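Probable acrylyl-CoA reductase AcuI (Escherichia coli, PDB 1O89) probably catalyses the NADPH-dependent reduction of acrylyl-CoA to propanoyl-CoA, as a homodimer of the zinc-containing alcohol dehydrogenase family. Local coordinates at residues P79-I84 with N114-L119; D168-V173 with Q231-A236. One frame throughout, in Å; residues are numbered along the deposited sequence.

Interaction 1: residues P79-I84 with N114-L119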
loop_
_atom_site.group_PDB
_atom_site.type_symbol
_atom_site.label_atom_id
_atom_site.label_comp_id
_atom_site.label_asym_id
_atom_site.label_seq_id
_atom_site.Cartn_x
_atom_site.Cartn_y
_atom_site.Cartn_z
ATOM N N PRO A 79 2.811 -32.625 -19.889
ATOM C CA PRO A 79 2.474 -33.190 -18.580
ATOM C C PRO A 79 3.139 -32.411 -17.442
ATOM O O PRO A 79 4.148 -31.755 -17.678
ATOM C CB PRO A 79 3.022 -34.628 -18.658
ATOM C CG PRO A 79 3.994 -34.658 -19.813
ATOM C CD PRO A 79 3.844 -33.404 -20.589
ATOM N N MET A 80 2.591 -32.498 -16.233
ATOM C CA MET A 80 3.082 -31.689 -15.109
ATOM C C MET A 80 3.117 -32.478 -13.829
ATOM O O MET A 80 2.172 -33.187 -13.529
ATOM C CB MET A 80 2.170 -30.467 -14.920
ATOM C CG MET A 80 2.542 -29.544 -13.766
ATOM S SD MET A 80 4.227 -28.929 -13.844
ATOM C CE MET A 80 4.299 -28.401 -15.490
ATOM N N ILE A 81 4.202 -32.346 -13.072
ATOM C CA ILE A 81 4.270 -32.873 -11.711
ATOM C C ILE A 81 3.915 -31.735 -10.738
ATOM O O ILE A 81 4.642 -30.749 -10.666
ATOM C CB ILE A 81 5.662 -33.391 -11.385
ATOM C CG1 ILE A 81 6.002 -34.615 -12.239
ATOM C CG2 ILE A 81 5.753 -33.756 -9.908
ATOM C CD1 ILE A 81 7.447 -35.062 -12.104
ATOM N N PRO A 82 2.816 -31.866 -10.000
ATOM C CA PRO A 82 2.387 -30.824 -9.068
ATOM C C PRO A 82 3.203 -30.846 -7.774
ATOM O O PRO A 82 4.158 -31.611 -7.637
ATOM C CB PRO A 82 0.928 -31.175 -8.804
ATOM C CG PRO A 82 0.859 -32.654 -8.975
ATOM C CD PRO A 82 1.927 -33.036 -9.958
ATOM N N GLY A 83 2.825 -29.993 -6.837
ATOM C CA GLY A 83 3.526 -29.841 -5.560
ATOM C C GLY A 83 4.307 -28.541 -5.546
ATOM O O GLY A 83 5.466 -28.518 -5.952
ATOM N N ILE A 84 3.674 -27.459 -5.092
ATOM C CA ILE A 84 4.353 -26.169 -5.038
ATOM C C ILE A 84 5.383 -26.085 -3.934
ATOM O O ILE A 84 6.232 -25.201 -3.968
ATOM C CB ILE A 84 3.354 -24.974 -4.934
ATOM C CG1 ILE A 84 2.538 -25.014 -3.631
ATOM C CG2 ILE A 84 2.436 -24.947 -6.159
ATOM C CD1 ILE A 84 1.591 -23.820 -3.474
ATOM N N ASN A 114 4.159 -24.548 -13.512
ATOM C CA ASN A 114 4.732 -24.588 -14.851
ATOM C C ASN A 114 6.137 -25.194 -14.887
ATOM O O ASN A 114 6.822 -25.146 -15.912
ATOM C CB ASN A 114 4.694 -23.195 -15.499
ATOM C CG ASN A 114 5.486 -22.156 -14.726
ATOM O OD1 ASN A 114 6.383 -22.477 -13.942
ATOM N ND2 ASN A 114 5.160 -20.891 -14.960
ATOM N N HIS A 115 6.537 -25.800 -13.771
ATOM C CA HIS A 115 7.827 -26.449 -13.658
ATOM C C HIS A 115 7.645 -27.657 -12.735
ATOM O O HIS A 115 7.110 -27.509 -11.654
ATOM C CB HIS A 115 8.857 -25.445 -13.113
ATOM C CG HIS A 115 10.226 -26.016 -12.914
ATOM N ND1 HIS A 115 11.315 -25.613 -13.650
ATOM C CD2 HIS A 115 10.685 -26.954 -12.049
ATOM C CE1 HIS A 115 12.384 -26.285 -13.261
ATOM N NE2 HIS A 115 12.031 -27.099 -12.283
ATOM N N TRP A 116 8.070 -28.842 -13.163
ATOM C CA TRP A 116 7.857 -30.076 -12.407
ATOM C C TRP A 116 8.267 -29.911 -10.953
ATOM O O TRP A 116 9.388 -29.531 -10.663
ATOM C CB TRP A 116 8.621 -31.258 -13.018
ATOM C CG TRP A 116 8.001 -31.840 -14.263
ATOM C CD1 TRP A 116 6.949 -31.337 -14.985
ATOM C CD2 TRP A 116 8.402 -33.033 -14.933
ATOM N NE1 TRP A 116 6.676 -32.147 -16.061
ATOM C CE2 TRP A 116 7.550 -33.202 -16.048
ATOM C CE3 TRP A 116 9.404 -33.987 -14.707
ATOM C CZ2 TRP A 116 7.672 -34.281 -16.930
ATOM C CZ3 TRP A 116 9.514 -35.066 -15.580
ATOM C CH2 TRP A 116 8.652 -35.198 -16.679
ATOM N N GLY A 117 7.364 -30.257 -10.047
ATOM C CA GLY A 117 7.522 -29.940 -8.646
ATOM C C GLY A 117 7.641 -31.117 -7.721
ATOM O O GLY A 117 8.261 -32.117 -8.053
ATOM N N GLY A 118 6.993 -31.002 -6.566
ATOM C CA GLY A 118 7.338 -31.786 -5.392
ATOM C C GLY A 118 6.777 -33.170 -5.267
ATOM O O GLY A 118 7.285 -33.953 -4.476
ATOM N N LEU A 119 5.741 -33.503 -6.022
ATOM C CA LEU A 119 5.103 -34.814 -5.869
ATOM C C LEU A 119 5.830 -35.848 -6.722
ATOM O O LEU A 119 5.289 -36.446 -7.645
ATOM C CB LEU A 119 3.592 -34.739 -6.161
ATOM C CG LEU A 119 2.645 -34.187 -5.058
ATOM C CD1 LEU A 119 3.198 -34.254 -3.647
ATOM C CD2 LEU A 119 2.328 -32.776 -5.322
#
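I81 lies over one face of the W116 indole, its CG1 above the five-membered ring and its CD1 farther toward the rim, 3.4 Å from W116 CE3. CG1 stands opposite the carbonyl carbon of I81 (chi1 -66°), and CD1 continues outward across the ring. M80 comes to the same indole at the edge: its SD sits 3.8 Å from W116 CD1, a Met-aromatic contact, and the bent chain carries CE on to the backbone of N114. At that edge W116 NE1 also donates a nearly straight bond (164°) to P79 O, 3.0 Å away; P79 O lies close to the indole plane, whereas NE1 stands above the carbonyl plane of P79. With an alanine in place of this tryptophan, P79 O would probably lose its N-H partner and I81 CG1 and CD1 the ring face they lie on. Farther along, P82 and L119 cross at about a right angle, with P82 CG 3.9 Å from L119 CD2. G117 N bonds I81 O at 2.8 Å, L119 N bonds P82 O, and G118 N bonds G83 O. Two loops of the GroES-like domain are thus joined without regular strand pairing: backbone amides satisfy successive carbonyls, and one indole combines a directional N-H bond with apolar contact.

Interaction 2: residues D168-V173 with Q231-A236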
loop_
_atom_site.group_PDB
_atom_site.type_symbol
_atom_site.label_atom_id
_atom_site.label_comp_id
_atom_site.label_asym_id
_atom_site.label_seq_id
_atom_site.Cartn_x
_atom_site.Cartn_y
_atom_site.Cartn_z
ATOM N N ASP A 168 -0.797 -0.499 19.161
ATOM C CA ASP A 168 -1.516 0.363 18.222
ATOM C C ASP A 168 -2.973 -0.000 18.037
ATOM O O ASP A 168 -3.782 0.859 17.654
ATOM C CB ASP A 168 -0.821 0.353 16.862
ATOM C CG ASP A 168 0.502 1.059 16.900
ATOM O OD1 ASP A 168 0.587 2.100 17.563
ATOM O OD2 ASP A 168 1.507 0.656 16.303
ATOM N N GLY A 169 -3.294 -1.272 18.278
ATOM C CA GLY A 169 -4.669 -1.735 18.259
ATOM C C GLY A 169 -4.867 -3.139 17.723
ATOM O O GLY A 169 -3.931 -3.922 17.554
ATOM N N GLU A 170 -6.120 -3.443 17.432
ATOM C CA GLU A 170 -6.517 -4.776 17.026
ATOM C C GLU A 170 -6.078 -5.080 15.597
ATOM O O GLU A 170 -6.136 -4.222 14.722
ATOM C CB GLU A 170 -8.037 -4.935 17.155
ATOM C CG GLU A 170 -8.552 -4.963 18.587
ATOM C CD GLU A 170 -9.970 -5.508 18.684
ATOM O OE1 GLU A 170 -10.829 -5.060 17.898
ATOM O OE2 GLU A 170 -10.228 -6.383 19.535
ATOM N N ILE A 171 -5.646 -6.314 15.372
ATOM C CA ILE A 171 -5.331 -6.788 14.035
ATOM C C ILE A 171 -6.409 -7.756 13.578
ATOM O O ILE A 171 -6.645 -8.760 14.235
ATOM C CB ILE A 171 -3.973 -7.492 13.997
ATOM C CG1 ILE A 171 -2.893 -6.649 14.673
ATOM C CG2 ILE A 171 -3.579 -7.806 12.541
ATOM C CD1 ILE A 171 -2.664 -5.278 14.038
ATOM N N VAL A 172 -7.034 -7.460 12.441
ATOM C CA VAL A 172 -8.007 -8.364 11.845
ATOM C C VAL A 172 -7.367 -9.279 10.788
ATOM O O VAL A 172 -6.653 -8.813 9.907
ATOM C CB VAL A 172 -9.236 -7.600 11.264
ATOM C CG1 VAL A 172 -8.871 -6.729 10.055
ATOM C CG2 VAL A 172 -10.359 -8.568 10.927
ATOM N N VAL A 173 -7.627 -10.579 10.895
ATOM C CA VAL A 173 -7.204 -11.557 9.894
ATOM C C VAL A 173 -8.435 -12.129 9.190
ATOM O O VAL A 173 -9.317 -12.684 9.841
ATOM C CB VAL A 173 -6.422 -12.700 10.527
ATOM C CG1 VAL A 173 -5.975 -13.694 9.455
ATOM C CG2 VAL A 173 -5.224 -12.159 11.314
ATOM N N GLN A 231 -13.106 3.844 12.437
ATOM C CA GLN A 231 -11.745 3.318 12.544
ATOM C C GLN A 231 -11.651 2.282 13.670
ATOM O O GLN A 231 -11.787 2.634 14.837
ATOM C CB GLN A 231 -10.756 4.451 12.848
ATOM C CG GLN A 231 -10.393 5.339 11.670
ATOM C CD GLN A 231 -9.705 6.618 12.111
ATOM O OE1 GLN A 231 -8.485 6.653 12.262
ATOM N NE2 GLN A 231 -10.488 7.666 12.338
ATOM N N VAL A 232 -11.416 1.016 13.316
ATOM C CA VAL A 232 -11.280 -0.051 14.318
ATOM C C VAL A 232 -9.973 -0.865 14.249
ATOM O O VAL A 232 -9.545 -1.384 15.273
ATOM C CB VAL A 232 -12.520 -1.015 14.325
ATOM C CG1 VAL A 232 -13.742 -0.331 14.929
ATOM C CG2 VAL A 232 -12.855 -1.527 12.936
ATOM N N TRP A 233 -9.323 -0.973 13.088
ATOM C CA TRP A 233 -8.120 -1.835 12.977
ATOM C C TRP A 233 -6.795 -1.078 12.871
ATOM O O TRP A 233 -6.662 -0.151 12.071
ATOM C CB TRP A 233 -8.205 -2.800 11.783
ATOM C CG TRP A 233 -9.520 -3.423 11.559
ATOM C CD1 TRP A 233 -10.279 -3.339 10.434
ATOM C CD2 TRP A 233 -10.239 -4.243 12.471
ATOM N NE1 TRP A 233 -11.449 -4.036 10.597
ATOM C CE2 TRP A 233 -11.445 -4.618 11.837
ATOM C CE3 TRP A 233 -9.994 -4.701 13.772
ATOM C CZ2 TRP A 233 -12.403 -5.418 12.459
ATOM C CZ3 TRP A 233 -10.947 -5.501 14.389
ATOM C CH2 TRP A 233 -12.137 -5.845 13.733
ATOM N N ALA A 234 -5.806 -1.506 13.661
ATOM C CA ALA A 234 -4.440 -0.977 13.554
ATOM C C ALA A 234 -3.738 -1.577 12.348
ATOM O O ALA A 234 -2.930 -0.915 11.675
ATOM C CB ALA A 234 -3.658 -1.283 14.813
ATOM N N GLY A 235 -4.031 -2.849 12.106
ATOM C CA GLY A 235 -3.495 -3.575 10.978
ATOM C C GLY A 235 -4.419 -4.700 10.547
ATOM O O GLY A 235 -5.393 -5.030 11.239
ATOM N N ALA A 236 -4.102 -5.302 9.402
ATOM C CA ALA A 236 -4.923 -6.373 8.856
ATOM C C ALA A 236 -4.123 -7.291 7.937
ATOM O O ALA A 236 -3.198 -6.861 7.246
ATOM C CB ALA A 236 -6.164 -5.793 8.112
#
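V172 packs on W233 at one face of the parallel sheet of the Rossmann-type nucleotide-binding domain, where strand 170-173 runs beside strand 233-238. V172 CB stands over the centre of the indole, 3.7 Å from W233 CD2. From there the side chain forks. CG1 lies between the backbone N and the carbonyl carbon of V172 (chi1 67°), which brings it almost straight above the five-membered ring, 3.5 Å from its centroid, in a CH-pi contact; CG2 reaches toward W233 CZ2 at 4.1 Å. V232 CG2 covers the other face of the indole, so the ring is held between two valines, while its NE1 bonds Q251 outside the pair. E170 approaches this ring differently: its CB is at the edge, in plane, and its carboxylate, salt-bridged to R215, is turned 22° from the indole plane.

The backbones pair in parallel, I171 with G235 and V172 with A236. V172 N donates to G235 O at 3.2 Å, and I171 CA makes a CH...O contact with the same oxygen. At the corner the chain turns at A234, A234 N bonds E170 O at 2.9 Å. I171 CD1 lies beside G235, where a side chain would be tight against it, and at G169 a beta carbon would run into the carbonyl oxygen of D168 and crowd A234 CB. Helix 242-250 adds V248 against both V172 and A236. Where those two residues touch, the packing is close: V172 CG1 sits 3.5 Å from A236 CB.

Overall arrangement
Both contacts are largely buried, but interaction 1 reaches the surface at N114, with P79 and W116 partly exposed, whereas interaction 2 has no exposed touching residue and its W233 is buried. They lie on opposite sides of the chain's centre, their own centres 38 Å apart, and share no element: interaction 1 joins two loops in the GroES-like part, interaction 2 adjacent strands of the nucleotide-binding part. Each places an aliphatic side chain over a tryptophan. In the loop pair the indole N-H is spent across the contact; in the strand pair it bonds outside, and the acids D168 and E170 pair with arginines outside the two segments. Loop-to-loop backbone bonds take the place of strand pairing in 79-84 with 114-119.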